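Local coordinates for protein hydrolase, haloacid dehalogenase-like family (Chlorobaculum tepidum, PDB 2HCF) that probably acts as a magnesium-dependent hydrolase of the haloacid dehalogenase superfamily, its natural substrate not being established, at residues D10-G13 and T14-V18; I92-E96 and G97-L101; G118-E121 and A122-R125; P131-D134 and H135-P138. All coordinates share one frame; numbering follows the deposited sequence.

Interaction 1. Residues D10-G13 and T14-V18. With MG (magnesium ion), chain B.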
loop_
_atom_site.group_PDB
_atom_site.type_symbol
_atom_site.label_atom_id
_atom_site.label_comp_id
_atom_site.label_asym_id
_atom_site.label_seq_id
_atom_site.Cartn_x
_atom_site.Cartn_y
_atom_site.Cartn_z
ATOM N N ASP A 10 -3.035 -0.432 -3.362
ATOM C CA ASP A 10 -2.540 0.171 -2.116
ATOM C C ASP A 10 -3.504 -0.096 -0.956
ATOM O O ASP A 10 -4.655 -0.356 -1.202
ATOM C CB ASP A 10 -2.430 1.667 -2.365
ATOM C CG ASP A 10 -1.915 2.425 -1.158
ATOM O OD1 ASP A 10 -0.770 2.124 -0.766
ATOM O OD2 ASP A 10 -2.645 3.323 -0.650
ATOM N N ILE A 11 -3.026 -0.071 0.293
ATOM C CA ILE A 11 -3.863 -0.284 1.479
ATOM C C ILE A 11 -4.362 1.055 2.091
ATOM O O ILE A 11 -5.552 1.413 1.940
ATOM C CB ILE A 11 -3.120 -1.148 2.513
ATOM C CG1 ILE A 11 -2.689 -2.481 1.859
ATOM C CG2 ILE A 11 -3.983 -1.378 3.754
ATOM C CD1 ILE A 11 -2.014 -3.447 2.796
ATOM N N ASP A 12 -3.465 1.818 2.728
ATOM C CA ASP A 12 -3.870 2.970 3.547
ATOM C C ASP A 12 -4.348 4.123 2.690
ATOM O O ASP A 12 -3.657 4.515 1.723
ATOM C CB ASP A 12 -2.743 3.426 4.470
ATOM C CG ASP A 12 -2.306 2.305 5.443
ATOM O OD1 ASP A 12 -1.614 1.388 4.985
ATOM O OD2 ASP A 12 -2.684 2.334 6.622
ATOM N N GLY A 13 -5.552 4.600 3.008
ATOM C CA GLY A 13 -6.210 5.681 2.239
ATOM C C GLY A 13 -6.833 5.260 0.908
ATOM O O GLY A 13 -7.303 6.125 0.160
ATOM N N THR A 14 -6.814 3.946 0.618
ATOM C CA THR A 14 -7.371 3.335 -0.575
ATOM C C THR A 14 -8.380 2.244 -0.213
ATOM O O THR A 14 -9.546 2.295 -0.625
ATOM C CB THR A 14 -6.259 2.730 -1.440
ATOM O OG1 THR A 14 -5.312 3.752 -1.810
ATOM C CG2 THR A 14 -6.812 2.102 -2.705
ATOM N N LEU A 15 -7.933 1.260 0.552
ATOM C CA LEU A 15 -8.873 0.225 1.060
ATOM C C LEU A 15 -9.397 0.529 2.447
ATOM O O LEU A 15 -10.527 0.195 2.785
ATOM C CB LEU A 15 -8.182 -1.129 1.083
ATOM C CG LEU A 15 -7.626 -1.645 -0.249
ATOM C CD1 LEU A 15 -6.838 -2.954 -0.004
ATOM C CD2 LEU A 15 -8.768 -1.882 -1.217
ATOM N N LEU A 16 -8.549 1.100 3.278
ATOM C CA LEU A 16 -8.901 1.332 4.668
ATOM C C LEU A 16 -8.044 2.439 5.237
ATOM O O LEU A 16 -7.094 2.914 4.569
ATOM C CB LEU A 16 -8.735 0.044 5.482
ATOM C CG LEU A 16 -7.340 -0.650 5.480
ATOM C CD1 LEU A 16 -6.343 0.003 6.446
ATOM C CD2 LEU A 16 -7.529 -2.135 5.882
ATOM N N LYS A 17 -8.424 2.856 6.449
ATOM C CA LYS A 17 -7.645 3.761 7.290
ATOM C C LYS A 17 -7.507 3.189 8.668
ATOM O O LYS A 17 -8.346 2.394 9.111
ATOM C CB LYS A 17 -8.298 5.128 7.404
ATOM C CG LYS A 17 -8.234 5.884 6.087
ATOM C CD LYS A 17 -8.856 7.241 6.179
ATOM C CE LYS A 17 -8.788 7.907 4.797
ATOM N NZ LYS A 17 -9.422 9.251 4.756
ATOM N N VAL A 18 -6.416 3.595 9.324
ATOM C CA VAL A 18 -6.105 3.155 10.672
ATOM C C VAL A 18 -6.099 4.334 11.604
ATOM O O VAL A 18 -5.725 5.432 11.219
ATOM C CB VAL A 18 -4.728 2.477 10.764
ATOM C CG1 VAL A 18 -4.591 1.741 12.139
ATOM C CG2 VAL A 18 -4.564 1.469 9.631
HETATM MG MG MG B . -2.103 5.018 0.343
HETATM O O HOH W 1 -0.608 4.097 1.538
HETATM O O HOH W 2 -4.026 4.395 7.556
HETATM O O HOH W 3 -1.975 6.861 1.618
HETATM O O HOH W 4 -0.541 5.248 -0.995
#

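Interaction 2. Residues I92-E96 and G97-L101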
loop_
_atom_site.group_PDB
_atom_site.type_symbol
_atom_site.label_atom_id
_atom_site.label_comp_id
_atom_site.label_asym_id
_atom_site.label_seq_id
_atom_site.Cartn_x
_atom_site.Cartn_y
_atom_site.Cartn_z
ATOM N N ILE A 92 -9.638 0.124 12.694
ATOM C CA ILE A 92 -9.633 0.056 11.225
ATOM C C ILE A 92 -10.992 0.515 10.701
ATOM O O ILE A 92 -12.048 0.084 11.171
ATOM C CB ILE A 92 -9.318 -1.415 10.678
ATOM C CG1 ILE A 92 -8.054 -2.008 11.316
ATOM C CG2 ILE A 92 -9.186 -1.436 9.159
ATOM C CD1 ILE A 92 -6.754 -1.242 11.069
ATOM N N THR A 93 -10.964 1.385 9.718
ATOM C CA THR A 93 -12.148 1.843 9.036
ATOM C C THR A 93 -12.028 1.407 7.580
ATOM O O THR A 93 -11.143 1.854 6.890
ATOM C CB THR A 93 -12.181 3.377 9.088
ATOM O OG1 THR A 93 -12.365 3.772 10.449
ATOM C CG2 THR A 93 -13.288 3.962 8.216
ATOM N N LEU A 94 -12.907 0.511 7.145
ATOM C CA LEU A 94 -12.991 0.143 5.734
ATOM C C LEU A 94 -13.608 1.307 4.921
ATOM O O LEU A 94 -14.610 1.884 5.321
ATOM C CB LEU A 94 -13.810 -1.153 5.623
ATOM C CG LEU A 94 -13.439 -2.117 4.492
ATOM C CD1 LEU A 94 -12.119 -2.787 4.787
ATOM C CD2 LEU A 94 -14.499 -3.157 4.273
ATOM N N LEU A 95 -12.990 1.693 3.803
ATOM C CA LEU A 95 -13.483 2.822 3.022
ATOM C C LEU A 95 -14.704 2.451 2.188
ATOM O O LEU A 95 -15.061 1.262 2.103
ATOM C CB LEU A 95 -12.346 3.377 2.187
ATOM C CG LEU A 95 -11.224 3.891 3.075
ATOM C CD1 LEU A 95 -10.122 4.537 2.231
ATOM C CD2 LEU A 95 -11.746 4.905 4.100
ATOM N N GLU A 96 -15.354 3.456 1.589
ATOM C CA GLU A 96 -16.676 3.256 0.974
ATOM C C GLU A 96 -16.587 2.306 -0.213
ATOM O O GLU A 96 -15.761 2.508 -1.096
ATOM C CB GLU A 96 -17.302 4.598 0.528
ATOM C CG GLU A 96 -18.709 4.410 -0.072
ATOM C CD GLU A 96 -19.458 5.716 -0.320
ATOM O OE1 GLU A 96 -18.823 6.789 -0.340
ATOM O OE2 GLU A 96 -20.695 5.644 -0.514
ATOM N N GLY A 97 -17.379 1.245 -0.210
ATOM C CA GLY A 97 -17.490 0.360 -1.389
ATOM C C GLY A 97 -16.404 -0.692 -1.577
ATOM O O GLY A 97 -16.422 -1.458 -2.547
ATOM N N VAL A 98 -15.461 -0.747 -0.642
ATOM C CA VAL A 98 -14.273 -1.590 -0.797
ATOM C C VAL A 98 -14.598 -3.095 -0.830
ATOM O O VAL A 98 -14.130 -3.808 -1.713
ATOM C CB VAL A 98 -13.261 -1.265 0.306
ATOM C CG1 VAL A 98 -12.203 -2.390 0.465
ATOM C CG2 VAL A 98 -12.646 0.083 0.027
ATOM N N ARG A 99 -15.411 -3.576 0.112
ATOM C CA ARG A 99 -15.692 -5.017 0.155
ATOM C C ARG A 99 -16.455 -5.450 -1.108
ATOM O O ARG A 99 -16.152 -6.469 -1.707
ATOM C CB ARG A 99 -16.437 -5.435 1.424
ATOM C CG ARG A 99 -16.444 -6.980 1.618
ATOM C CD ARG A 99 -17.271 -7.484 2.789
ATOM N NE ARG A 99 -16.993 -6.765 4.034
ATOM C CZ ARG A 99 -16.011 -7.059 4.891
ATOM N NH1 ARG A 99 -15.180 -8.089 4.688
ATOM N NH2 ARG A 99 -15.863 -6.315 5.974
ATOM N N GLU A 100 -17.419 -4.620 -1.517
ATOM C CA GLU A 100 -18.208 -4.834 -2.724
ATOM C C GLU A 100 -17.313 -4.911 -3.964
ATOM O O GLU A 100 -17.507 -5.765 -4.815
ATOM C CB GLU A 100 -19.231 -3.709 -2.901
ATOM C CG GLU A 100 -20.298 -3.617 -1.793
ATOM C CD GLU A 100 -19.826 -2.929 -0.494
ATOM O OE1 GLU A 100 -18.673 -2.415 -0.403
ATOM O OE2 GLU A 100 -20.632 -2.920 0.464
ATOM N N LEU A 101 -16.314 -4.043 -4.023
ATOM C CA LEU A 101 -15.435 -3.969 -5.179
ATOM C C LEU A 101 -14.524 -5.202 -5.240
ATOM O O LEU A 101 -14.290 -5.777 -6.304
ATOM C CB LEU A 101 -14.580 -2.697 -5.111
ATOM C CG LEU A 101 -13.549 -2.492 -6.228
ATOM C CD1 LEU A 101 -14.206 -2.499 -7.603
ATOM C CD2 LEU A 101 -12.741 -1.210 -6.023
#

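Interaction 3. Residues G118-E121 and A122-R125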
loop_
_atom_site.group_PDB
_atom_site.type_symbol
_atom_site.label_atom_id
_atom_site.label_comp_id
_atom_site.label_asym_id
_atom_site.label_seq_id
_atom_site.Cartn_x
_atom_site.Cartn_y
_atom_site.Cartn_z
ATOM N N GLY A 118 3.076 0.398 0.854
ATOM C CA GLY A 118 4.189 0.900 1.680
ATOM C C GLY A 118 4.293 0.166 3.008
ATOM O O GLY A 118 5.272 0.325 3.739
ATOM N N ASN A 119 3.270 -0.609 3.365
ATOM C CA ASN A 119 3.335 -1.438 4.563
ATOM C C ASN A 119 4.339 -2.605 4.415
ATOM O O ASN A 119 4.461 -3.201 3.334
ATOM C CB ASN A 119 1.953 -2.055 4.871
ATOM C CG ASN A 119 0.929 -1.041 5.367
ATOM O OD1 ASN A 119 0.895 -0.729 6.570
ATOM N ND2 ASN A 119 0.025 -0.595 4.467
ATOM N N PHE A 120 5.040 -2.941 5.507
ATOM C CA PHE A 120 5.644 -4.248 5.647
ATOM C C PHE A 120 4.482 -5.235 5.486
ATOM O O PHE A 120 3.341 -4.938 5.862
ATOM C CB PHE A 120 6.302 -4.443 7.031
ATOM C CG PHE A 120 7.468 -3.516 7.312
ATOM C CD1 PHE A 120 8.582 -3.496 6.481
ATOM C CD2 PHE A 120 7.472 -2.703 8.443
ATOM C CE1 PHE A 120 9.670 -2.631 6.749
ATOM C CE2 PHE A 120 8.542 -1.869 8.713
ATOM C CZ PHE A 120 9.637 -1.825 7.858
ATOM N N GLU A 121 4.752 -6.391 4.893
ATOM C CA GLU A 121 3.700 -7.369 4.642
ATOM C C GLU A 121 2.973 -7.779 5.902
ATOM O O GLU A 121 1.750 -7.890 5.876
ATOM C CB GLU A 121 4.230 -8.642 3.979
ATOM C CG GLU A 121 3.118 -9.661 3.635
ATOM C CD GLU A 121 3.568 -10.818 2.697
ATOM O OE1 GLU A 121 4.776 -10.948 2.376
ATOM O OE2 GLU A 121 2.692 -11.580 2.261
ATOM N N ALA A 122 3.699 -8.042 6.985
ATOM C CA ALA A 122 3.056 -8.653 8.140
ATOM C C ALA A 122 2.066 -7.671 8.773
ATOM O O ALA A 122 0.974 -8.077 9.174
ATOM C CB ALA A 122 4.087 -9.125 9.155
ATOM N N SER A 123 2.450 -6.389 8.832
ATOM C CA SER A 123 1.587 -5.357 9.409
ATOM C C SER A 123 0.500 -4.874 8.426
ATOM O O SER A 123 -0.651 -4.626 8.828
ATOM C CB SER A 123 2.399 -4.224 9.983
ATOM O OG SER A 123 3.328 -3.711 9.044
ATOM N N GLY A 124 0.844 -4.763 7.152
ATOM C CA GLY A 124 -0.139 -4.421 6.104
ATOM C C GLY A 124 -1.233 -5.480 6.064
ATOM O O GLY A 124 -2.436 -5.148 6.029
ATOM N N ARG A 125 -0.852 -6.762 6.109
ATOM C CA ARG A 125 -1.864 -7.835 6.062
ATOM C C ARG A 125 -2.647 -7.949 7.360
ATOM O O ARG A 125 -3.823 -8.370 7.349
ATOM C CB ARG A 125 -1.272 -9.205 5.660
ATOM C CG ARG A 125 -0.748 -9.305 4.220
ATOM C CD ARG A 125 -0.445 -10.780 3.849
ATOM N NE ARG A 125 -0.110 -10.931 2.427
ATOM C CZ ARG A 125 -1.021 -11.093 1.465
ATOM N NH1 ARG A 125 -2.307 -11.159 1.761
ATOM N NH2 ARG A 125 -0.648 -11.246 0.208
HETATM O O HOH W 5 2.976 -1.085 8.243
HETATM O O HOH W 6 2.014 -12.657 -0.000
#

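Interaction 4. Residues P131-D134 and H135-P138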
loop_
_atom_site.group_PDB
_atom_site.type_symbol
_atom_site.label_atom_id
_atom_site.label_comp_id
_atom_site.label_asym_id
_atom_site.label_seq_id
_atom_site.Cartn_x
_atom_site.Cartn_y
_atom_site.Cartn_z
ATOM N N PRO A 131 -10.592 -6.186 9.402
ATOM C CA PRO A 131 -11.900 -6.165 8.737
ATOM C C PRO A 131 -12.210 -7.339 7.773
ATOM O O PRO A 131 -13.265 -7.359 7.141
ATOM C CB PRO A 131 -11.861 -4.831 7.978
ATOM C CG PRO A 131 -10.464 -4.683 7.637
ATOM C CD PRO A 131 -9.668 -5.242 8.772
ATOM N N GLY A 132 -11.327 -8.322 7.672
ATOM C CA GLY A 132 -11.630 -9.534 6.913
ATOM C C GLY A 132 -11.599 -9.401 5.406
ATOM O O GLY A 132 -12.468 -9.975 4.719
ATOM N N ILE A 133 -10.624 -8.637 4.895
ATOM C CA ILE A 133 -10.425 -8.521 3.462
ATOM C C ILE A 133 -9.016 -8.937 3.016
ATOM O O ILE A 133 -8.611 -8.632 1.907
ATOM C CB ILE A 133 -10.714 -7.077 2.914
ATOM C CG1 ILE A 133 -9.825 -6.046 3.580
ATOM C CG2 ILE A 133 -12.176 -6.695 3.124
ATOM C CD1 ILE A 133 -9.767 -4.788 2.805
ATOM N N ASP A 134 -8.267 -9.614 3.877
ATOM C CA ASP A 134 -6.916 -10.087 3.508
ATOM C C ASP A 134 -6.994 -11.239 2.508
ATOM O O ASP A 134 -6.132 -11.378 1.619
ATOM C CB ASP A 134 -6.156 -10.509 4.772
ATOM C CG ASP A 134 -4.770 -11.078 4.481
ATOM O OD1 ASP A 134 -3.912 -10.322 4.001
ATOM O OD2 ASP A 134 -4.532 -12.274 4.740
ATOM N N HIS A 135 -8.011 -12.089 2.687
ATOM C CA HIS A 135 -8.217 -13.310 1.894
ATOM C C HIS A 135 -8.300 -13.032 0.363
ATOM O O HIS A 135 -7.987 -13.909 -0.465
ATOM C CB HIS A 135 -9.447 -14.068 2.435
ATOM C CG HIS A 135 -10.737 -13.344 2.215
ATOM N ND1 HIS A 135 -11.439 -13.437 1.035
ATOM C CD2 HIS A 135 -11.416 -12.464 2.993
ATOM C CE1 HIS A 135 -12.499 -12.651 1.095
ATOM N NE2 HIS A 135 -12.496 -12.033 2.264
ATOM N N TYR A 136 -8.643 -11.809 -0.022
ATOM C CA TYR A 136 -8.708 -11.452 -1.434
ATOM C C TYR A 136 -7.336 -11.375 -2.139
ATOM O O TYR A 136 -7.268 -11.371 -3.370
ATOM C CB TYR A 136 -9.372 -10.080 -1.618
ATOM C CG TYR A 136 -10.812 -10.019 -1.240
ATOM C CD1 TYR A 136 -11.793 -10.617 -2.035
ATOM C CD2 TYR A 136 -11.215 -9.364 -0.074
ATOM C CE1 TYR A 136 -13.128 -10.564 -1.661
ATOM C CE2 TYR A 136 -12.536 -9.301 0.287
ATOM C CZ TYR A 136 -13.484 -9.890 -0.498
ATOM O OH TYR A 136 -14.795 -9.826 -0.088
ATOM N N PHE A 137 -6.257 -11.268 -1.384
ATOM C CA PHE A 137 -4.958 -10.911 -1.960
ATOM C C PHE A 137 -3.905 -12.040 -1.829
ATOM O O PHE A 137 -3.256 -12.183 -0.792
ATOM C CB PHE A 137 -4.454 -9.647 -1.302
ATOM C CG PHE A 137 -5.361 -8.471 -1.497
ATOM C CD1 PHE A 137 -5.361 -7.776 -2.699
ATOM C CD2 PHE A 137 -6.216 -8.060 -0.482
ATOM C CE1 PHE A 137 -6.194 -6.689 -2.885
ATOM C CE2 PHE A 137 -7.058 -6.978 -0.652
ATOM C CZ PHE A 137 -7.038 -6.274 -1.862
ATOM N N PRO A 138 -3.726 -12.839 -2.893
ATOM C CA PRO A 138 -2.828 -13.979 -2.833
ATOM C C PRO A 138 -1.332 -13.642 -2.841
ATOM O O PRO A 138 -0.528 -14.510 -2.541
ATOM C CB PRO A 138 -3.234 -14.786 -4.085
ATOM C CG PRO A 138 -3.670 -13.758 -5.043
ATOM C CD PRO A 138 -4.336 -12.692 -4.224
#

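Interaction 1. Residues D10-G13 and T14-V18
The Asp10 carboxylate meets Thr14 at one of its two oxygens. Thr14 OG1 donates to the anti lone pair of Asp10 OD2, the one turned away from OD1, at 2.9 Å, and the same OD2 binds the magnesium ion at 2.0 Å. Asp10 OD1 accepts from water 1, itself a magnesium ligand, and forms a salt bridge with Arg149. At the Asp12 carboxylate, OD2 lies 3.7 Å from Val18 CG2 and is joined to Val18 N through water 2; Lys127 also pairs with OD2, while Asn119 donates to OD1. With CG anti to its carbonyl carbon (chi1 -60°), Asp12 holds its carboxylate off the metal and binds it through the backbone, Asp12 O standing 2.1 Å from magnesium. Asp178 and three waters complete the site. The sequence fits the DxDx(T/V) motif of haloacid dehalogenase-like enzymes, set in the loop after strand 5-9; in relatives its first aspartate is the nucleophile. Replacing Thr14 by a valine would remove the hydroxyl and would probably leave Asp10 OD2 with one fewer bond fixing the rotation of the carboxylate. Within the motif the chain folds round Ile11 O, which accepts from three successive amides: Leu15 N in the carbonyl plane at 2.8 Å, with Thr14 N and Leu16 N out of that plane on opposite sides. Gly13 N returns a bond to Leu16 O at 2.8 Å, the glycine adopting a positive phi of 77°. Ile11 CG2 and Leu16 CD1 pack 3.8 Å apart, their side chains side by side and pointing the same way.

Interaction 2. Residues I92-E96 and G97-L101
A type II beta turn from Leu95 to Val98 leads the chain out of strand 92-94, half of a two-stranded antiparallel ribbon with strand 16-18, and into helix 98-106. The turn is closed by a weak bond, Val98 N to Leu95 O at 3.4 Å. Gly97, in the third place of the turn and at the N-cap of the helix, takes a positive phi of 81°; a side chain here would run into the carbonyl oxygen of Glu96. As the helix starts, Gly97 O accepts from Leu101 N at 3.0 Å. Val98 then sends its two methyls to different residues of the preceding segment. CG2 rests on the backbone of Leu95, 3.4 Å from Leu95 O, with Leu95 CB a little farther off. CG1 faces Leu94 instead, 4.2 Å from Leu94 CG, making a loose apolar contact between the last strand residue and the first helical one. Beyond it, Leu94 crosses Arg99 at about a right angle. Arg99 leaves the helix with CG anti to the backbone N and then bends at chi3 (-49°), which brings the flat guanidinium round beside Leu94. The head group is held by a hydrogen bond from NH2 to the carbonyl oxygen of Pro131, and by a weaker one from NH1 to Gly132. Over one face of that guanidinium lies the Leu94 CD2 methyl, 3.8 Å from Arg99 NH2.

Interaction 3. Residues G118-E121 and A122-R125
Glu121 and Arg125, one helical turn apart, run side by side and form a salt bridge through Glu121 OE2 and Arg125 NE at 2.9 Å. NE donates to the anti lone pair of OE2, which sits at the guanidinium edge and slightly off its plane, while the carboxylate and guanidinium planes are turned 46° from each other. Glu121 reaches this place on an extended chain with CG anti to the backbone N (chi1 -177°). Water 6 adds a second link, donating to Glu121 OE2 at 2.6 Å and accepting from Arg125 NH2. Since Arg125 NH1 also serves Asp134 and the carbonyl of Phe137, a leucine here would probably leave Glu121 without its salt-bridge mate and deprive Asp134 of its salt bridge as well. The backbone bonds are those of a helix start, with Phe120 at the N-cap: Gly124 N to Phe120 O, and Arg125 N to Glu121 O, both 2.8 Å. Water 5 ties Asn119 OD1 to Ser123 OG, with 2.7 Å from the water oxygen to OD1. Apolar contact is closest where Asn119 CB lies 3.4 Å from Gly124 CA, and a side chain at Gly124 would collide with that CB. Asn119 ND2 bonds Asp12 of the metal-binding loop and its OD1 takes Lys127. The segment thus joins the end of strand 111-116 to helix 121-129, with Phe120 packed on helices 50-59 and 65-86, Ser123 touching Tyr79 and Ala122 touching Ile80 of the latter.

Interaction 4. Residues P131-D134 and H135-P138
Asp134, His135 and Ile133 bury the most surface where this loop doubles back. The polar link at Asp134 is made by its backbone: Phe137 N donates to Asp134 O at 3.0 Å, with an N-H...O angle of 165°, approaching from above the carbonyl plane. The Asp134 carboxylate forms a salt bridge with Arg125 of helix 121-129. His135 turns back across the chain. Its CG falls between the backbone N and the carbonyl carbon (chi1 67°), a crowded position that turns the imidazole edge toward Gly132. Gly132 O lies at the ring's edge, in plane, 3.2 Å from both His135 NE2 and CD2. The bend is a type I beta turn from Asp134 to Phe137, and it follows directly on a Schellman motif that ends helix 121-129, in which Gly132 has positive phi, Ile133 N bonds Leu128 O, and Gly132 N bonds Lys129 O. Ile133 meets the two aromatic residues Tyr136 and Phe137. Its CB packs 3.8 Å from Tyr136 CD2, the two side chains crossing obliquely, while Ile133 O lies at the edge of the Tyr136 ring, 3.4 Å from CD2. The same carbonyl oxygen is also at the edge of the Phe137 ring, 3.4 Å from Phe137 CE2. One face of the Tyr136 ring carries His135 CE1, 3.3 Å above its centre. Beyond the loop, Tyr136 leans on Arg99 and Leu102 of helix 98-106, and Phe137 packs on Leu128 and Leu115.

In the fold
Along the chain the four contacts follow in series, 1 to 4. Interaction 1 lies nearest the middle, at the end of the strand 5-9 of the parallel sheet, and touches each of the others. Interactions 1 and 2, centres 9 Å apart, are joined by the pairing of strands 16-18 and 92-94, and Asn119 of interaction 3 reaches Asp12, which ties the start of helix 121-129 to the magnesium loop. Interactions 3 and 4 stand at the start of that helix and beyond its end, linked through Arg125. Arg99 joins interaction 2 to interaction 4. Interactions 2 and 3, centres 18 Å apart, do not touch; the metal loop lies between them.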